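Local coordinates for CAG pathogenicity island protein 13 (PDB 2G3V), which is of unknown function but is encoded in the cag pathogenicity island of Helicobacter pylori, which specifies a type IV secretion system, at residues 107-112 with 156-161; 45-50 with 124-129; 73-78 with 134-139. One frame throughout, in Å; residues are numbered along the deposited sequence.

Contact 1: residues 107-112 with 156-161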
loop_
_atom_site.group_PDB
_atom_site.type_symbol
_atom_site.label_atom_id
_atom_site.label_comp_id
_atom_site.label_asym_id
_atom_site.label_seq_id
_atom_site.Cartn_x
_atom_site.Cartn_y
_atom_site.Cartn_z
ATOM N N PRO A 107 -8.597 14.406 -7.738
ATOM C CA PRO A 107 -7.689 15.279 -6.986
ATOM C C PRO A 107 -7.736 15.187 -5.466
ATOM O O PRO A 107 -6.697 15.000 -4.831
ATOM C CB PRO A 107 -8.056 16.667 -7.494
ATOM C CG PRO A 107 -8.286 16.412 -8.930
ATOM C CD PRO A 107 -9.144 15.134 -8.901
ATOM N N ASN A 108 -8.934 15.299 -4.893
ATOM C CA ASN A 108 -9.122 15.269 -3.439
ATOM C C ASN A 108 -8.972 13.919 -2.738
ATOM O O ASN A 108 -9.155 13.824 -1.525
ATOM C CB ASN A 108 -10.477 15.876 -3.072
ATOM C CG ASN A 108 -10.553 17.358 -3.367
ATOM O OD1 ASN A 108 -11.642 17.907 -3.550
ATOM N ND2 ASN A 108 -9.400 18.022 -3.399
ATOM N N PHE A 109 -8.658 12.871 -3.489
ATOM C CA PHE A 109 -8.448 11.567 -2.875
ATOM C C PHE A 109 -7.044 11.778 -2.328
ATOM O O PHE A 109 -6.136 12.110 -3.091
ATOM C CB PHE A 109 -8.463 10.482 -3.945
ATOM C CG PHE A 109 -8.350 9.101 -3.402
ATOM C CD1 PHE A 109 -9.471 8.444 -2.913
ATOM C CD2 PHE A 109 -7.110 8.465 -3.346
ATOM C CE1 PHE A 109 -9.363 7.165 -2.366
ATOM C CE2 PHE A 109 -6.985 7.189 -2.802
ATOM C CZ PHE A 109 -8.112 6.535 -2.310
ATOM N N LEU A 110 -6.863 11.590 -1.026
ATOM C CA LEU A 110 -5.573 11.856 -0.377
ATOM C C LEU A 110 -5.688 13.331 0.020
ATOM O O LEU A 110 -4.837 14.162 -0.308
ATOM C CB LEU A 110 -4.385 11.705 -1.338
ATOM C CG LEU A 110 -3.951 10.339 -1.866
ATOM C CD1 LEU A 110 -2.707 10.549 -2.736
ATOM C CD2 LEU A 110 -3.647 9.385 -0.714
ATOM N N PHE A 111 -6.772 13.617 0.729
ATOM C CA PHE A 111 -7.157 14.938 1.198
ATOM C C PHE A 111 -6.397 15.386 2.449
ATOM O O PHE A 111 -5.884 16.509 2.518
ATOM C CB PHE A 111 -8.661 14.897 1.495
ATOM C CG PHE A 111 -9.341 16.244 1.480
ATOM C CD1 PHE A 111 -9.407 16.997 0.309
ATOM C CD2 PHE A 111 -9.970 16.729 2.628
ATOM C CE1 PHE A 111 -10.091 18.205 0.273
ATOM C CE2 PHE A 111 -10.663 17.949 2.609
ATOM C CZ PHE A 111 -10.725 18.688 1.425
ATOM N N SER A 112 -6.322 14.504 3.439
ATOM C CA SER A 112 -5.666 14.834 4.696
ATOM C C SER A 112 -4.526 13.902 5.003
ATOM O O SER A 112 -4.167 13.052 4.191
ATOM C CB SER A 112 -6.661 14.721 5.834
ATOM O OG SER A 112 -6.965 13.351 6.065
ATOM N N PHE A 156 -9.486 0.823 -4.297
ATOM C CA PHE A 156 -9.167 1.997 -5.120
ATOM C C PHE A 156 -9.937 2.189 -6.423
ATOM O O PHE A 156 -9.662 3.114 -7.176
ATOM C CB PHE A 156 -7.670 2.007 -5.419
ATOM C CG PHE A 156 -6.816 1.798 -4.204
ATOM C CD1 PHE A 156 -6.984 2.598 -3.070
ATOM C CD2 PHE A 156 -5.847 0.808 -4.187
ATOM C CE1 PHE A 156 -6.189 2.408 -1.931
ATOM C CE2 PHE A 156 -5.050 0.611 -3.063
ATOM C CZ PHE A 156 -5.221 1.415 -1.929
ATOM N N VAL A 157 -10.904 1.320 -6.688
ATOM C CA VAL A 157 -11.716 1.420 -7.895
ATOM C C VAL A 157 -12.917 2.277 -7.522
ATOM O O VAL A 157 -13.892 1.776 -6.966
ATOM C CB VAL A 157 -12.201 0.026 -8.353
ATOM C CG1 VAL A 157 -13.045 0.147 -9.616
ATOM C CG2 VAL A 157 -11.008 -0.876 -8.595
HETATM N N MSE A 158 -12.847 3.564 -7.824
HETATM C CA MSE A 158 -13.926 4.482 -7.474
HETATM C C MSE A 158 -15.189 4.378 -8.324
HETATM O O MSE A 158 -15.157 3.938 -9.471
HETATM C CB MSE A 158 -13.422 5.932 -7.520
HETATM C CG MSE A 158 -12.065 6.148 -6.863
HETATM SE SE MSE A 158 -11.901 5.335 -5.130
HETATM C CE MSE A 158 -12.813 6.661 -4.067
ATOM N N THR A 159 -16.306 4.795 -7.733
ATOM C CA THR A 159 -17.600 4.799 -8.405
ATOM C C THR A 159 -17.965 6.267 -8.603
ATOM O O THR A 159 -17.359 7.144 -7.984
ATOM C CB THR A 159 -18.683 4.142 -7.540
ATOM O OG1 THR A 159 -18.948 4.968 -6.401
ATOM C CG2 THR A 159 -18.228 2.765 -7.075
ATOM N N ASP A 160 -18.940 6.556 -9.457
ATOM C CA ASP A 160 -19.317 7.952 -9.661
ATOM C C ASP A 160 -19.712 8.571 -8.328
ATOM O O ASP A 160 -19.353 9.702 -8.029
ATOM C CB ASP A 160 -20.481 8.076 -10.650
ATOM C CG ASP A 160 -20.042 7.908 -12.099
ATOM O OD1 ASP A 160 -19.022 8.527 -12.487
ATOM O OD2 ASP A 160 -20.727 7.172 -12.850
ATOM N N GLU A 161 -20.448 7.812 -7.526
ATOM C CA GLU A 161 -20.886 8.282 -6.223
ATOM C C GLU A 161 -19.676 8.703 -5.397
ATOM O O GLU A 161 -19.669 9.776 -4.785
ATOM C CB GLU A 161 -21.664 7.174 -5.504
ATOM C CG GLU A 161 -22.266 7.571 -4.151
ATOM C CD GLU A 161 -23.254 6.531 -3.635
ATOM O OE1 GLU A 161 -22.859 5.359 -3.460
ATOM O OE2 GLU A 161 -24.431 6.883 -3.409
#

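Contact 2: residues 45-50 with 124-129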
loop_
_atom_site.group_PDB
_atom_site.type_symbol
_atom_site.label_atom_id
_atom_site.label_comp_id
_atom_site.label_asym_id
_atom_site.label_seq_id
_atom_site.Cartn_x
_atom_site.Cartn_y
_atom_site.Cartn_z
ATOM N N ILE A 45 4.287 6.286 -3.339
ATOM C CA ILE A 45 3.486 5.240 -3.949
ATOM C C ILE A 45 4.166 4.813 -5.251
ATOM O O ILE A 45 4.202 3.638 -5.578
ATOM C CB ILE A 45 2.035 5.744 -4.238
ATOM C CG1 ILE A 45 1.336 6.075 -2.912
ATOM C CG2 ILE A 45 1.242 4.693 -5.036
ATOM C CD1 ILE A 45 -0.071 6.625 -3.062
ATOM N N LYS A 46 4.711 5.784 -5.973
ATOM C CA LYS A 46 5.395 5.533 -7.249
ATOM C C LYS A 46 6.691 4.749 -7.057
ATOM O O LYS A 46 7.004 3.858 -7.830
ATOM C CB LYS A 46 5.698 6.867 -7.947
ATOM C CG LYS A 46 6.478 6.735 -9.221
ATOM C CD LYS A 46 5.653 6.076 -10.292
ATOM C CE LYS A 46 6.420 6.041 -11.603
ATOM N NZ LYS A 46 5.659 5.443 -12.730
ATOM N N THR A 47 7.453 5.107 -6.030
ATOM C CA THR A 47 8.700 4.411 -5.739
ATOM C C THR A 47 8.408 2.937 -5.412
ATOM O O THR A 47 9.131 2.046 -5.842
ATOM C CB THR A 47 9.418 5.089 -4.559
ATOM O OG1 THR A 47 9.539 6.482 -4.858
ATOM C CG2 THR A 47 10.816 4.491 -4.331
HETATM N N MSE A 48 7.345 2.677 -4.663
HETATM C CA MSE A 48 7.013 1.301 -4.309
HETATM C C MSE A 48 6.511 0.550 -5.541
HETATM O O MSE A 48 6.898 -0.605 -5.810
HETATM C CB MSE A 48 5.954 1.272 -3.198
HETATM C CG MSE A 48 6.412 1.925 -1.906
HETATM SE SE MSE A 48 5.226 1.614 -0.439
HETATM C CE MSE A 48 3.935 3.002 -0.739
ATOM N N HIS A 49 5.645 1.207 -6.299
ATOM C CA HIS A 49 5.100 0.608 -7.507
ATOM C C HIS A 49 6.187 0.124 -8.462
ATOM O O HIS A 49 6.044 -0.921 -9.095
ATOM C CB HIS A 49 4.187 1.603 -8.227
ATOM C CG HIS A 49 3.776 1.161 -9.598
ATOM N ND1 HIS A 49 4.599 1.282 -10.698
ATOM C CD2 HIS A 49 2.647 0.558 -10.040
ATOM C CE1 HIS A 49 3.992 0.777 -11.758
ATOM N NE2 HIS A 49 2.806 0.328 -11.387
ATOM N N ASP A 50 7.271 0.884 -8.574
ATOM C CA ASP A 50 8.361 0.482 -9.453
ATOM C C ASP A 50 9.138 -0.663 -8.818
ATOM O O ASP A 50 9.598 -1.567 -9.511
ATOM C CB ASP A 50 9.295 1.671 -9.734
ATOM C CG ASP A 50 8.559 2.855 -10.383
ATOM O OD1 ASP A 50 7.732 2.612 -11.305
ATOM O OD2 ASP A 50 8.807 4.026 -9.988
ATOM N N PRO A 124 4.590 -3.466 4.409
ATOM C CA PRO A 124 5.047 -4.803 4.847
ATOM C C PRO A 124 5.862 -5.578 3.802
ATOM O O PRO A 124 6.562 -6.537 4.124
ATOM C CB PRO A 124 3.740 -5.526 5.174
ATOM C CG PRO A 124 2.861 -4.424 5.620
ATOM C CD PRO A 124 3.136 -3.338 4.606
ATOM N N PHE A 125 5.747 -5.165 2.547
ATOM C CA PHE A 125 6.465 -5.813 1.461
ATOM C C PHE A 125 7.466 -4.860 0.829
ATOM O O PHE A 125 8.076 -5.187 -0.178
ATOM C CB PHE A 125 5.484 -6.289 0.383
ATOM C CG PHE A 125 4.593 -7.419 0.818
ATOM C CD1 PHE A 125 5.107 -8.703 1.002
ATOM C CD2 PHE A 125 3.240 -7.194 1.064
ATOM C CE1 PHE A 125 4.284 -9.754 1.433
ATOM C CE2 PHE A 125 2.398 -8.233 1.494
ATOM C CZ PHE A 125 2.921 -9.519 1.683
ATOM N N PHE A 126 7.649 -3.686 1.423
ATOM C CA PHE A 126 8.578 -2.720 0.849
ATOM C C PHE A 126 9.670 -2.252 1.818
ATOM O O PHE A 126 10.840 -2.114 1.454
ATOM C CB PHE A 126 7.797 -1.514 0.311
ATOM C CG PHE A 126 8.674 -0.399 -0.152
ATOM C CD1 PHE A 126 9.384 -0.510 -1.347
ATOM C CD2 PHE A 126 8.833 0.757 0.629
ATOM C CE1 PHE A 126 10.233 0.492 -1.757
ATOM C CE2 PHE A 126 9.686 1.766 0.226
ATOM C CZ PHE A 126 10.386 1.636 -0.968
ATOM N N SER A 127 9.272 -2.003 3.053
ATOM C CA SER A 127 10.197 -1.552 4.080
ATOM C C SER A 127 11.144 -2.639 4.569
ATOM O O SER A 127 10.710 -3.736 4.951
ATOM C CB SER A 127 9.417 -0.997 5.265
ATOM O OG SER A 127 10.106 -1.275 6.463
ATOM N N LYS A 128 12.438 -2.320 4.564
ATOM C CA LYS A 128 13.457 -3.263 5.020
ATOM C C LYS A 128 13.311 -3.583 6.505
ATOM O O LYS A 128 13.446 -4.727 6.907
ATOM C CB LYS A 128 14.860 -2.714 4.774
ATOM C CG LYS A 128 15.953 -3.683 5.229
ATOM C CD LYS A 128 17.329 -3.130 4.927
ATOM C CE LYS A 128 17.513 -2.874 3.436
ATOM N NZ LYS A 128 18.780 -2.145 3.217
ATOM N N PRO A 129 13.045 -2.567 7.339
ATOM C CA PRO A 129 12.900 -2.855 8.768
ATOM C C PRO A 129 11.728 -3.791 9.048
ATOM O O PRO A 129 11.861 -4.728 9.817
ATOM C CB PRO A 129 12.695 -1.467 9.385
ATOM C CG PRO A 129 13.375 -0.569 8.423
ATOM C CD PRO A 129 13.014 -1.117 7.089
#

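Contact 3: residues 73-78 with 134-139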
loop_
_atom_site.group_PDB
_atom_site.type_symbol
_atom_site.label_atom_id
_atom_site.label_comp_id
_atom_site.label_asym_id
_atom_site.label_seq_id
_atom_site.Cartn_x
_atom_site.Cartn_y
_atom_site.Cartn_z
ATOM N N TYR A 73 17.733 -15.288 4.980
ATOM C CA TYR A 73 17.461 -15.544 3.570
ATOM C C TYR A 73 17.412 -17.061 3.400
ATOM O O TYR A 73 16.506 -17.607 2.775
ATOM C CB TYR A 73 18.582 -14.938 2.720
ATOM C CG TYR A 73 18.663 -15.437 1.297
ATOM C CD1 TYR A 73 17.843 -14.909 0.295
ATOM C CD2 TYR A 73 19.595 -16.416 0.945
ATOM C CE1 TYR A 73 17.958 -15.342 -1.031
ATOM C CE2 TYR A 73 19.713 -16.853 -0.365
ATOM C CZ TYR A 73 18.899 -16.313 -1.354
ATOM O OH TYR A 73 19.046 -16.746 -2.651
ATOM N N ARG A 74 18.397 -17.730 3.985
ATOM C CA ARG A 74 18.502 -19.186 3.948
ATOM C C ARG A 74 17.137 -19.898 3.902
ATOM O O ARG A 74 16.730 -20.438 2.885
ATOM C CB ARG A 74 19.253 -19.660 5.201
ATOM C CG ARG A 74 19.601 -21.140 5.236
ATOM C CD ARG A 74 19.732 -21.678 6.661
ATOM N NE ARG A 74 18.454 -22.108 7.229
ATOM C CZ ARG A 74 17.631 -22.988 6.662
ATOM N NH1 ARG A 74 16.490 -23.323 7.257
ATOM N NH2 ARG A 74 17.940 -23.522 5.492
ATOM N N ALA A 75 16.449 -19.859 5.034
ATOM C CA ALA A 75 15.156 -20.507 5.284
ATOM C C ALA A 75 13.994 -20.028 4.440
ATOM O O ALA A 75 13.072 -20.781 4.160
ATOM C CB ALA A 75 14.804 -20.343 6.761
ATOM N N VAL A 76 14.037 -18.761 4.046
ATOM C CA VAL A 76 12.968 -18.201 3.249
ATOM C C VAL A 76 12.868 -18.876 1.885
ATOM O O VAL A 76 11.764 -19.177 1.431
ATOM C CB VAL A 76 13.163 -16.679 3.065
ATOM C CG1 VAL A 76 12.025 -16.109 2.242
ATOM C CG2 VAL A 76 13.242 -15.990 4.430
ATOM N N ILE A 77 14.002 -19.123 1.232
ATOM C CA ILE A 77 13.957 -19.762 -0.081
ATOM C C ILE A 77 13.484 -21.205 -0.004
ATOM O O ILE A 77 12.943 -21.733 -0.969
ATOM C CB ILE A 77 15.319 -19.707 -0.817
ATOM C CG1 ILE A 77 16.449 -20.147 0.111
ATOM C CG2 ILE A 77 15.545 -18.315 -1.363
ATOM C CD1 ILE A 77 17.848 -20.025 -0.493
ATOM N N LYS A 78 13.673 -21.835 1.150
ATOM C CA LYS A 78 13.247 -23.216 1.351
ATOM C C LYS A 78 11.787 -23.260 1.811
ATOM O O LYS A 78 10.954 -23.969 1.244
ATOM C CB LYS A 78 14.135 -23.900 2.401
ATOM C CG LYS A 78 15.605 -24.025 1.990
ATOM C CD LYS A 78 15.787 -25.004 0.829
ATOM C CE LYS A 78 17.181 -24.915 0.220
ATOM N NZ LYS A 78 17.391 -23.623 -0.503
HETATM N N MSE A 134 10.086 -9.341 10.643
HETATM C CA MSE A 134 9.135 -10.445 10.476
HETATM C C MSE A 134 9.821 -11.782 10.605
HETATM O O MSE A 134 11.050 -11.859 10.619
HETATM C CB MSE A 134 8.461 -10.404 9.107
HETATM C CG MSE A 134 7.318 -9.424 8.956
HETATM SE SE MSE A 134 6.418 -9.893 7.306
HETATM C CE MSE A 134 4.846 -10.689 8.050
ATOM N N SER A 135 9.013 -12.835 10.703
ATOM C CA SER A 135 9.520 -14.200 10.782
ATOM C C SER A 135 9.071 -14.910 9.509
ATOM O O SER A 135 8.360 -14.330 8.691
ATOM C CB SER A 135 8.963 -14.918 12.016
ATOM O OG SER A 135 7.553 -14.942 12.000
ATOM N N ILE A 136 9.497 -16.158 9.334
ATOM C CA ILE A 136 9.124 -16.932 8.156
ATOM C C ILE A 136 7.615 -17.131 8.107
ATOM O O ILE A 136 6.953 -16.754 7.139
ATOM C CB ILE A 136 9.796 -18.313 8.178
ATOM C CG1 ILE A 136 11.322 -18.148 8.239
ATOM C CG2 ILE A 136 9.364 -19.126 6.975
ATOM C CD1 ILE A 136 11.914 -17.350 7.106
ATOM N N ARG A 137 7.079 -17.717 9.171
ATOM C CA ARG A 137 5.650 -17.989 9.267
ATOM C C ARG A 137 4.828 -16.737 9.018
ATOM O O ARG A 137 3.876 -16.742 8.242
ATOM C CB ARG A 137 5.321 -18.556 10.648
ATOM C CG ARG A 137 6.014 -19.884 10.973
ATOM C CD ARG A 137 5.526 -21.012 10.076
ATOM N NE ARG A 137 5.857 -20.773 8.677
ATOM C CZ ARG A 137 5.516 -21.576 7.673
ATOM N NH1 ARG A 137 4.821 -22.686 7.907
ATOM N NH2 ARG A 137 5.874 -21.272 6.433
ATOM N N GLU A 138 5.196 -15.662 9.699
ATOM C CA GLU A 138 4.508 -14.385 9.533
ATOM C C GLU A 138 4.432 -14.022 8.053
ATOM O O GLU A 138 3.371 -13.691 7.531
ATOM C CB GLU A 138 5.271 -13.282 10.266
ATOM C CG GLU A 138 4.862 -13.052 11.698
ATOM C CD GLU A 138 5.834 -12.134 12.421
ATOM O OE1 GLU A 138 6.218 -11.089 11.838
ATOM O OE2 GLU A 138 6.208 -12.462 13.570
HETATM N N MSE A 139 5.575 -14.088 7.379
HETATM C CA MSE A 139 5.630 -13.737 5.967
HETATM C C MSE A 139 4.754 -14.650 5.125
HETATM O O MSE A 139 4.035 -14.189 4.244
HETATM C CB MSE A 139 7.083 -13.794 5.471
HETATM C CG MSE A 139 7.305 -13.325 4.024
HETATM SE SE MSE A 139 6.958 -11.447 3.701
HETATM C CE MSE A 139 8.513 -10.703 4.574
#

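Contact 1: residues 107-112 with 156-161
The backbones of 107-112 and 156-161 stay well apart and are nearest at F109 and F156, whose CA atoms are 9.9 Å from each other, so side chains alone make the contact. The arrangement is a Met-aromatic contact in an all-helical fold, set between the loop that follows helix 82-105 and the approach to helix 160-168, whose N-cap is T159. F109 is the central side chain. A chi1 of -176° turns its CG away from the backbone N and carries the ring across, so that its outer atoms meet both F156 and M158, a selenomethionine. On the M158 side, the terminal methyl lies against the CD1-CE1 side of the ring, and CE comes to 3.9 Å from F109 CE1. The selenium follows at an oblique angle: M158 SE is 5.0 Å from the centroid of the F109 ring, 43° off the ring normal. Bends at chi2 and chi3 bring the end of M158 to the phenyl group. F156 arrives at the far end of the same ring, its side chain crossing that of F109 at about a right angle. Both phenylalanines also pack on L99 of helix 82-105 and on I118, while Y166 of helix 160-168 meets F109 edge-to-face and touches M158 as well. The result is a buried apolar cluster that ties the loop to two helices, consistent with dispersion attraction in which the polarisable selenium takes part. Where the two phenylalanines touch, F109 CZ approaches F156 CD1 to 4.2 Å.

Contact 2: residues 45-50 with 124-129
Helix 35-57 presents 45-50 to a turn in 124-129, where a short 3-10 segment gives way to helix 128-133, and the backbones come nearest at M48 and F126, with CA atoms 6.7 Å apart. The contact rests mainly on one CH-pi and Met-aromatic pair. F126 points its ring at the helix, a chi1 of 173° setting the ring beside the carbonyl carbon of its own residue, and M48, a selenomethionine, crosses it at about a right angle. The methylene M48 CG sits over the middle of one face, 3.6 Å from the centroid of the F126 ring and only 10° off the normal. Farther along the chain the selenium has moved off centre: M48 SE lies obliquely above the CG-CD2 side, 3.9 Å from F126 CD2. T47 adds a looser touch at the outer end of the ring, where its methyl CG2 is 4.4 Å from F126 CZ. Its hydroxyl is engaged within its own helix, by a hydrogen bond to the carbonyl of D43. F51, one turn beyond T47 on the same helix, meets F126 edge-to-face, and M48 also packs on L119, F122 and L123. CG thus covers the face of the phenyl group in a position well suited to a CH-pi interaction, with the selenium set obliquely beside it; the attraction across this contact is probably largely apolar, with a weak electrostatic share.

Contact 3: residues 73-78 with 134-139
Apolar packing joins 73-78 to 134-139, and it is carried by the end of one side chain: I136 points from the first turn of helix 136-149 toward the short helix 73-79, whose backbone is nearest at V76, 6.4 Å between CA atoms. Its terminal methyl does the touching. I136 CD1 presses on V76 CG2 at 3.3 Å, tighter than normal for two carbons, and reaches A75 CB at 4.2 Å. The V76 chi1 of -179° leaves CG2, rather than CG1, beside the backbone N and on the I136 side. I80 and F85 extend the apolar surroundings, touching I136 and V76 respectively.

Polar bonds act within 134-139. S135, the N-cap of helix 136-149, forms a capping box with E138: E138 N donates to S135 OG at 3.4 Å, and S135 N donates to E138 OE1 at 3.5 Å, both bonds weak. The box binds the start of the helix directly beside I136. The join between the two segments is therefore apolar, with no polar bond across it; its closest methyl pair is tight enough to be strained or slightly misplaced in the model, while the capping bonds serve the start of helix 136-149.

In the fold
The three contacts are spread along an elongated, all-helical chain. Contacts 1 and 3 lie on opposite sides of its centre, 36 Å apart between centres, with contact 2 between them, 22 Å from contact 1 and 18 Å from contact 3. Along the sequence the segments come in the order 45-50, 73-78, 107-112, 124-129, 134-139, 156-161, each of the first three pairing in turn with one of the last three, so every pair of contacts alternates. Contacts 2 and 3 touch through F125 CE1 and M139 SE, 3.9 Å apart; contact 1 touches neither. Helix 82-105 is touched by side chains from the segments of all three contacts.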